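Local coordinates for VP5 (Halorubrum pleomorphic virus 6, PDB 6QGL), which is a viral envelope protein that probably drives fusion of the viral membrane with that of its haloarchaeal host, at residues T163-L168 with F186-G191; V115-Y120 with V173-G178. One frame throughout, in Å; residues are numbered along the deposited sequence.

From the N terminus, the chain first passes through 115-120 in the long helix 97-140, then through 163-168 where strand 166-174 begins, through 173-178 where that strand ends and turns, and finally through 186-191 at the end of strand 180-189. The contacts therefore cross: contact 2 closes a loop of 52 residues back onto the helix, while contact 1 closes one of 17, the body of a beta hairpin. Contact 1 closes the hairpin on itself at its open end, and contact 2 fastens its turn end to the helix. Their centres lie about 26 Å apart, and both use strand 166-174.

Contact 1: T163-L168 with F186-G191; sequences TSPNTL and FRHNTG
Asn-166 to Leu-168 run antiparallel to Phe-186 to His-188, the strand axes 4.7 Å apart with their directions at 160°. This is the open end of a beta hairpin, the first two strands of a four-stranded antiparallel sheet. Thr-167 and Arg-187 form a hydrogen-bonded pair: Thr-167 N donates to Arg-187 O at 2.9 Å, and Arg-187 N returns a bond to Thr-167 O at 3.0 Å. One step outward, Asn-189 N reaches Pro-165 O at 2.8 Å and carries the ladder into the loop. There Ser-164 OG accepts from Asn-166 N, an ST turn.

Asn-166, Leu-168, Phe-186 and His-188 share the face that meets helix 97-140 and Phe-151. Leu-168 CD2 comes to the edge of the Phe-186 ring, 3.9 Å from CD1. His-188 has CG anti to its backbone N (chi1 178°), which swings the imidazole across to the neighbouring strand, with its ND1 edge facing the Asn-166 amide. Phe-151 stacks on the ring, while the CB and CG of Pro-165 touch its CE1. The Asn-166 amide donates through ND2 to Glu-131 of the helix and thus bridges helix and sheet. On the opposite face, the Thr-167 and Arg-187 side chains touch lightly, CB to CB at 4.1 Å, and the extended arginine carries its guanidinium away to a salt bridge with Glu-203. The one side-chain hydrogen bond across the strands runs from His-188 ND1 to Asn-166 OD1, 2.8 Å long, with the oxygen close to the imidazole plane.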
loop_
_atom_site.group_PDB
_atom_site.type_symbol
_atom_site.label_atom_id
_atom_site.label_comp_id
_atom_site.label_asym_id
_atom_site.label_seq_id
_atom_site.Cartn_x
_atom_site.Cartn_y
_atom_site.Cartn_z
ATOM N N THR A 163 5.333 2.740 -34.477
ATOM C CA THR A 163 5.149 3.984 -33.730
ATOM C C THR A 163 4.272 3.706 -32.511
ATOM O O THR A 163 3.272 2.992 -32.619
ATOM C CB THR A 163 4.561 5.059 -34.674
ATOM O OG1 THR A 163 5.522 5.355 -35.682
ATOM C CG2 THR A 163 4.165 6.348 -33.965
ATOM N N SER A 164 4.649 4.271 -31.357
ATOM C CA SER A 164 3.880 4.134 -30.125
ATOM C C SER A 164 2.825 5.243 -30.044
ATOM O O SER A 164 3.137 6.396 -30.368
ATOM C CB SER A 164 4.798 4.195 -28.907
ATOM O OG SER A 164 4.062 4.108 -27.697
ATOM N N PRO A 165 1.584 4.943 -29.585
ATOM C CA PRO A 165 0.588 6.018 -29.434
ATOM C C PRO A 165 0.888 6.903 -28.215
ATOM O O PRO A 165 0.264 7.951 -28.041
ATOM C CB PRO A 165 -0.729 5.255 -29.281
ATOM C CG PRO A 165 -0.348 3.970 -28.660
ATOM C CD PRO A 165 1.041 3.641 -29.142
ATOM N N ASN A 166 1.858 6.471 -27.378
ATOM C CA ASN A 166 2.298 7.145 -26.158
ATOM C C ASN A 166 3.526 8.024 -26.371
ATOM O O ASN A 166 4.373 7.734 -27.217
ATOM C CB ASN A 166 2.631 6.129 -25.059
ATOM C CG ASN A 166 1.646 5.012 -24.838
ATOM O OD1 ASN A 166 0.424 5.202 -24.844
ATOM N ND2 ASN A 166 2.173 3.821 -24.601
ATOM N N THR A 167 3.634 9.077 -25.550
ATOM C CA THR A 167 4.754 10.012 -25.502
ATOM C C THR A 167 4.995 10.335 -24.025
ATOM O O THR A 167 4.069 10.780 -23.338
ATOM C CB THR A 167 4.476 11.289 -26.328
ATOM O OG1 THR A 167 3.924 10.948 -27.601
ATOM C CG2 THR A 167 5.724 12.143 -26.523
ATOM N N LEU A 168 6.217 10.068 -23.530
ATOM C CA LEU A 168 6.592 10.375 -22.148
ATOM C C LEU A 168 7.334 11.702 -22.179
ATOM O O LEU A 168 8.499 11.759 -22.589
ATOM C CB LEU A 168 7.442 9.258 -21.493
ATOM C CG LEU A 168 6.903 7.821 -21.510
ATOM C CD1 LEU A 168 7.741 6.921 -20.627
ATOM C CD2 LEU A 168 5.453 7.749 -21.076
ATOM N N PHE A 186 2.409 11.788 -19.036
ATOM C CA PHE A 186 1.923 10.780 -19.959
ATOM C C PHE A 186 0.966 11.364 -20.988
ATOM O O PHE A 186 -0.128 11.800 -20.634
ATOM C CB PHE A 186 1.271 9.608 -19.200
ATOM C CG PHE A 186 0.733 8.545 -20.124
ATOM C CD1 PHE A 186 1.578 7.591 -20.681
ATOM C CD2 PHE A 186 -0.611 8.520 -20.471
ATOM C CE1 PHE A 186 1.085 6.630 -21.564
ATOM C CE2 PHE A 186 -1.096 7.569 -21.363
ATOM C CZ PHE A 186 -0.248 6.624 -21.899
ATOM N N ARG A 187 1.365 11.327 -22.267
ATOM C CA ARG A 187 0.540 11.751 -23.396
ATOM C C ARG A 187 0.207 10.507 -24.221
ATOM O O ARG A 187 1.078 9.661 -24.423
ATOM C CB ARG A 187 1.252 12.822 -24.251
ATOM C CG ARG A 187 0.452 13.281 -25.476
ATOM C CD ARG A 187 1.030 14.531 -26.105
ATOM N NE ARG A 187 0.316 14.916 -27.324
ATOM C CZ ARG A 187 -0.771 15.683 -27.364
ATOM N NH1 ARG A 187 -1.343 15.975 -28.523
ATOM N NH2 ARG A 187 -1.299 16.155 -26.241
ATOM N N HIS A 188 -1.054 10.389 -24.669
ATOM C CA HIS A 188 -1.548 9.284 -25.487
ATOM C C HIS A 188 -2.445 9.823 -26.592
ATOM O O HIS A 188 -3.425 10.508 -26.308
ATOM C CB HIS A 188 -2.304 8.251 -24.629
ATOM C CG HIS A 188 -2.882 7.111 -25.412
ATOM N ND1 HIS A 188 -2.122 6.005 -25.740
ATOM C CD2 HIS A 188 -4.129 6.947 -25.910
ATOM C CE1 HIS A 188 -2.926 5.210 -26.426
ATOM N NE2 HIS A 188 -4.144 5.731 -26.550
ATOM N N ASN A 189 -2.102 9.501 -27.848
ATOM C CA ASN A 189 -2.869 9.872 -29.038
ATOM C C ASN A 189 -3.057 8.628 -29.906
ATOM O O ASN A 189 -2.068 7.987 -30.273
ATOM C CB ASN A 189 -2.186 10.998 -29.829
ATOM C CG ASN A 189 -3.041 11.568 -30.939
ATOM O OD1 ASN A 189 -4.271 11.640 -30.841
ATOM N ND2 ASN A 189 -2.411 11.993 -32.022
ATOM N N THR A 190 -4.319 8.299 -30.238
ATOM C CA THR A 190 -4.679 7.128 -31.050
ATOM C C THR A 190 -4.197 7.229 -32.511
ATOM O O THR A 190 -4.083 6.201 -33.183
ATOM C CB THR A 190 -6.176 6.819 -30.954
ATOM O OG1 THR A 190 -6.922 7.943 -31.421
ATOM C CG2 THR A 190 -6.609 6.433 -29.540
ATOM N N GLY A 191 -3.905 8.446 -32.980
ATOM C CA GLY A 191 -3.355 8.666 -34.312
ATOM C C GLY A 191 -4.194 9.408 -35.335
ATOM O O GLY A 191 -3.672 9.760 -36.397
#

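Contact 2: V115-Y120 with V173-G178; sequences VRTNFY and VSMPDG
Met-175 brings its methyl group between Arg-116, Thr-117 and Tyr-120, one turn of the helix flank that faces the hairpin. Its chain bends at chi2 (-59°), turning SD and CE toward the helix from a backbone that itself keeps its distance. CE arrives in the plane of the Tyr-120 ring, at the edge, 3.7 Å from CD2, so the methyl meets C-H groups and not the pi face. Met-175 CE also lies 3.9 Å from Arg-116 CB and 3.4 Å from Thr-117 OG1, a hydroxyl already hydrogen-bonded to the carbonyl of Thr-113.

Met-175 opens a type I beta turn that ends at Gly-178, and this turn links the two strands of the hairpin; the contact is plain packing of a hairpin tip on a long helix. Val-173, still in the strand, adds CG1 at 3.9 Å from Tyr-120 CE2.

The tyrosine and arginine are also joined along the helix. Arg-116 NH1 donates to Tyr-120 OH over 3.2 Å, while the same hydroxyl bonds to Glu-236 of helix 229-257. Arg-116 NH2 makes a salt bridge with Asp-240, and its NE makes another with Glu-112.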
loop_
_atom_site.group_PDB
_atom_site.type_symbol
_atom_site.label_atom_id
_atom_site.label_comp_id
_atom_site.label_asym_id
_atom_site.label_seq_id
_atom_site.Cartn_x
_atom_site.Cartn_y
_atom_site.Cartn_z
ATOM N N VAL A 115 9.791 12.700 0.171
ATOM C CA VAL A 115 8.402 12.247 0.038
ATOM C C VAL A 115 7.905 12.443 -1.400
ATOM O O VAL A 115 7.390 11.494 -1.994
ATOM C CB VAL A 115 7.475 12.905 1.111
ATOM C CG1 VAL A 115 6.011 12.536 0.892
ATOM C CG2 VAL A 115 7.905 12.525 2.521
ATOM N N ARG A 116 8.103 13.652 -1.967
ATOM C CA ARG A 116 7.687 13.966 -3.335
ATOM C C ARG A 116 8.433 13.149 -4.372
ATOM O O ARG A 116 7.788 12.582 -5.252
ATOM C CB ARG A 116 7.807 15.459 -3.639
ATOM C CG ARG A 116 6.730 16.283 -2.979
ATOM C CD ARG A 116 6.537 17.598 -3.694
ATOM N NE ARG A 116 5.719 18.490 -2.888
ATOM C CZ ARG A 116 4.396 18.582 -2.958
ATOM N NH1 ARG A 116 3.717 17.853 -3.840
ATOM N NH2 ARG A 116 3.743 19.406 -2.158
ATOM N N THR A 117 9.779 13.064 -4.261
ATOM C CA THR A 117 10.627 12.290 -5.175
ATOM C C THR A 117 10.170 10.833 -5.211
ATOM O O THR A 117 10.008 10.299 -6.303
ATOM C CB THR A 117 12.127 12.463 -4.851
ATOM O OG1 THR A 117 12.473 13.840 -4.986
ATOM C CG2 THR A 117 13.032 11.648 -5.759
ATOM N N ASN A 118 9.905 10.218 -4.034
ATOM C CA ASN A 118 9.432 8.830 -3.946
ATOM C C ASN A 118 8.098 8.643 -4.653
ATOM O O ASN A 118 7.935 7.680 -5.404
ATOM C CB ASN A 118 9.315 8.377 -2.493
ATOM C CG ASN A 118 10.626 8.232 -1.774
ATOM O OD1 ASN A 118 11.716 8.199 -2.364
ATOM N ND2 ASN A 118 10.537 8.156 -0.467
ATOM N N PHE A 119 7.161 9.579 -4.425
ATOM C CA PHE A 119 5.831 9.581 -5.018
ATOM C C PHE A 119 5.903 9.707 -6.547
ATOM O O PHE A 119 5.322 8.872 -7.244
ATOM C CB PHE A 119 4.968 10.689 -4.386
ATOM C CG PHE A 119 3.571 10.810 -4.938
ATOM C CD1 PHE A 119 2.609 9.845 -4.662
ATOM C CD2 PHE A 119 3.209 11.903 -5.717
ATOM C CE1 PHE A 119 1.318 9.955 -5.183
ATOM C CE2 PHE A 119 1.913 12.020 -6.224
ATOM C CZ PHE A 119 0.976 11.047 -5.949
ATOM N N TYR A 120 6.645 10.713 -7.066
ATOM C CA TYR A 120 6.794 10.916 -8.513
ATOM C C TYR A 120 7.609 9.817 -9.182
ATOM O O TYR A 120 7.349 9.505 -10.344
ATOM C CB TYR A 120 7.370 12.300 -8.848
ATOM C CG TYR A 120 6.598 13.472 -8.285
ATOM C CD1 TYR A 120 5.206 13.494 -8.308
ATOM C CD2 TYR A 120 7.262 14.587 -7.785
ATOM C CE1 TYR A 120 4.493 14.570 -7.790
ATOM C CE2 TYR A 120 6.559 15.672 -7.270
ATOM C CZ TYR A 120 5.175 15.660 -7.278
ATOM O OH TYR A 120 4.484 16.727 -6.769
ATOM N N VAL A 173 9.921 19.652 -12.206
ATOM C CA VAL A 173 9.302 19.893 -10.904
ATOM C C VAL A 173 10.378 20.578 -10.058
ATOM O O VAL A 173 11.512 20.095 -10.009
ATOM C CB VAL A 173 8.775 18.574 -10.260
ATOM C CG1 VAL A 173 8.395 18.768 -8.791
ATOM C CG2 VAL A 173 7.593 18.017 -11.043
ATOM N N SER A 174 10.043 21.721 -9.439
ATOM C CA SER A 174 10.992 22.443 -8.597
ATOM C C SER A 174 10.890 21.935 -7.168
ATOM O O SER A 174 9.933 22.253 -6.455
ATOM C CB SER A 174 10.776 23.951 -8.686
ATOM O OG SER A 174 11.067 24.420 -9.992
ATOM N N MET A 175 11.853 21.079 -6.780
ATOM C CA MET A 175 11.905 20.490 -5.445
ATOM C C MET A 175 12.272 21.562 -4.414
ATOM O O MET A 175 13.044 22.468 -4.741
ATOM C CB MET A 175 12.857 19.275 -5.397
ATOM C CG MET A 175 12.298 18.032 -6.087
ATOM S SD MET A 175 10.717 17.456 -5.402
ATOM C CE MET A 175 10.385 16.087 -6.459
ATOM N N PRO A 176 11.696 21.515 -3.189
ATOM C CA PRO A 176 11.980 22.570 -2.198
ATOM C C PRO A 176 13.441 22.757 -1.803
ATOM O O PRO A 176 13.781 23.827 -1.307
ATOM C CB PRO A 176 11.137 22.162 -0.991
ATOM C CG PRO A 176 10.104 21.257 -1.522
ATOM C CD PRO A 176 10.730 20.532 -2.660
ATOM N N ASP A 177 14.305 21.746 -2.027
ATOM C CA ASP A 177 15.727 21.839 -1.678
ATOM C C ASP A 177 16.570 22.570 -2.749
ATOM O O ASP A 177 17.797 22.621 -2.638
ATOM C CB ASP A 177 16.298 20.450 -1.331
ATOM C CG ASP A 177 16.341 19.451 -2.471
ATOM O OD1 ASP A 177 15.675 19.693 -3.503
ATOM O OD2 ASP A 177 17.024 18.418 -2.325
ATOM N N GLY A 178 15.897 23.147 -3.746
ATOM C CA GLY A 178 16.529 23.898 -4.825
ATOM C C GLY A 178 16.866 23.097 -6.065
ATOM O O GLY A 178 17.280 23.678 -7.072
#